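Local coordinates for protein homocysteine S-methyltransferase (PDB 5DMM) that catalyses methyl transfer from S-methylmethionine, or less efficiently S-adenosylmethionine, to homocysteine, yielding methionine with the help of a zinc ion, at residues I227-L232 with G293-T298. Numbering follows the deposited sequence.
Sequences INCIAL and GGCCRT. With ZN (zinc ion), chain B; HCS (2-amino-4-mercapto-butyric acid), chain F; BME (beta-mercaptoethanol), chain E.
C229 and C295 meet through a shared zinc ion at the catalytic mouth of a TIM barrel, where the loops after strands 222-228 and 289-292 converge; strand 250-253 lies between these two. Cysteine suits both places because its soft thiolate sulfur binds zinc well. C295 SG lies 2.0 Å from the zinc and C229 SG a longer 2.5 Å, the two sulfurs subtending about 134° at the metal. C229 reaches the zinc with SG anti to the backbone N (chi1 -157°), from a residue in left-handed backbone conformation just past the strand end. The homocysteine sulfur SD stands 2.8 Å from the zinc and 3.6 Å from C229 SG, so the substrate thiol faces the metal, consistent with zinc activating it for methyl transfer.

C296, predicted as a further zinc ligand, is here bonded through SG to S2 of a beta-mercaptoethanol, probably from the crystallisation liquor. C296 SG lies 3.2 Å from the zinc, beyond bonding distance, and the mixed disulfide probably keeps it out of the coordination sphere. N228 borders the cluster on the strand side: its amide OD1 accepts hydrogen bonds from S194 OG and T169 N, which fixes the side chain while ND2 packs near C295 SG.

A type II turn from C295 to T298 shapes the loop that carries C295 and C296. Threonine suits the last position because its hydroxyl adds a second donor to the backbone N-H of the turn: C295 O accepts from T298 N and, at 2.6 Å, from T298 OG1, the hydroxyl lying 20° off the carbonyl plane.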
# COMPACT_ATOMS: atom_id res chain seq x y z
N ILE A 227 -0.37 -5.53 8.16
CA ILE A 227 -1.66 -6.01 7.68
C ILE A 227 -2.49 -4.86 7.12
O ILE A 227 -2.41 -3.72 7.58
CB ILE A 227 -2.44 -6.71 8.82
CG1 ILE A 227 -2.55 -5.75 10.00
CG2 ILE A 227 -1.73 -8.01 9.22
CD1 ILE A 227 -3.45 -6.25 11.15
N ASN A 228 -3.29 -5.15 6.09
CA ASN A 228 -4.22 -4.14 5.59
C ASN A 228 -5.44 -4.81 4.98
O ASN A 228 -5.44 -6.01 4.73
CB ASN A 228 -3.54 -3.23 4.56
CG ASN A 228 -3.25 -3.94 3.24
OD1 ASN A 228 -2.35 -4.79 3.16
ND2 ASN A 228 -3.99 -3.57 2.19
N CYS A 229 -6.48 -4.02 4.76
CA CYS A 229 -7.73 -4.51 4.17
C CYS A 229 -8.32 -5.63 5.02
O CYS A 229 -8.79 -6.63 4.51
CB CYS A 229 -7.49 -4.98 2.74
SG CYS A 229 -8.99 -4.97 1.72
N ILE A 230 -8.27 -5.43 6.33
CA ILE A 230 -8.78 -6.40 7.30
C ILE A 230 -9.78 -5.68 8.20
O ILE A 230 -9.74 -4.45 8.32
CB ILE A 230 -7.62 -7.01 8.12
CG1 ILE A 230 -8.10 -8.07 9.11
CG2 ILE A 230 -6.85 -5.91 8.86
CD1 ILE A 230 -6.98 -8.65 9.98
N ALA A 231 -10.70 -6.43 8.82
CA ALA A 231 -11.70 -5.85 9.70
C ALA A 231 -11.07 -5.23 10.94
O ALA A 231 -10.10 -5.76 11.47
CB ALA A 231 -12.72 -6.90 10.11
N LEU A 232 -11.63 -4.11 11.40
CA LEU A 232 -11.13 -3.43 12.58
C LEU A 232 -10.95 -4.38 13.76
O LEU A 232 -9.91 -4.35 14.43
CB LEU A 232 -12.06 -2.29 12.99
CG LEU A 232 -11.64 -0.88 12.60
CD1 LEU A 232 -12.61 0.12 13.23
CD2 LEU A 232 -10.20 -0.58 13.02
N GLY A 293 -2.62 3.80 8.90
CA GLY A 293 -3.54 4.53 8.03
C GLY A 293 -4.85 3.80 7.89
O GLY A 293 -5.25 3.06 8.79
N GLY A 294 -5.51 3.99 6.75
CA GLY A 294 -6.80 3.36 6.51
C GLY A 294 -6.88 2.68 5.16
O GLY A 294 -6.18 3.05 4.22
N CYS A 295 -7.75 1.68 5.07
CA CYS A 295 -7.98 1.00 3.80
C CYS A 295 -9.42 1.28 3.34
O CYS A 295 -9.85 2.43 3.31
CB CYS A 295 -7.70 -0.50 3.95
SG CYS A 295 -7.03 -1.34 2.46
N CYS A 296 -10.17 0.23 3.00
CA CYS A 296 -11.47 0.38 2.34
C CYS A 296 -12.46 1.20 3.15
O CYS A 296 -12.64 0.99 4.35
CB CYS A 296 -12.08 -0.99 2.03
SG CYS A 296 -11.35 -1.84 0.60
N ARG A 297 -13.09 2.16 2.46
CA ARG A 297 -14.15 3.02 3.00
C ARG A 297 -13.65 4.04 4.02
O ARG A 297 -14.44 4.77 4.61
CB ARG A 297 -15.27 2.17 3.60
CG ARG A 297 -15.93 1.25 2.58
CD ARG A 297 -17.09 0.47 3.16
NE ARG A 297 -16.73 -0.19 4.41
CZ ARG A 297 -16.08 -1.35 4.50
NH1 ARG A 297 -15.80 -1.85 5.69
NH2 ARG A 297 -15.71 -1.99 3.40
N THR A 298 -12.34 4.11 4.21
CA THR A 298 -11.78 5.19 5.02
C THR A 298 -11.65 6.44 4.16
O THR A 298 -11.68 6.38 2.93
CB THR A 298 -10.43 4.82 5.64
OG1 THR A 298 -9.45 4.66 4.60
CG2 THR A 298 -10.56 3.54 6.43
ZN ZN B . -8.33 -2.52 1.51
N HCS F . -5.77 0.16 -3.49
CA HCS F . -5.61 0.21 -2.05
CB HCS F . -5.61 -1.21 -1.49
CG HCS F . -6.93 -1.91 -1.78
SD HCS F . -7.03 -3.45 -0.82
C HCS F . -4.31 0.88 -1.71
OXT HCS F . -3.58 1.25 -2.65
O HCS F . -4.02 1.04 -0.50
C1 BME E . -12.37 1.59 -1.46
C2 BME E . -12.39 0.13 -1.03
O1 BME E . -13.12 2.38 -0.57
S2 BME E . -10.72 -0.56 -0.85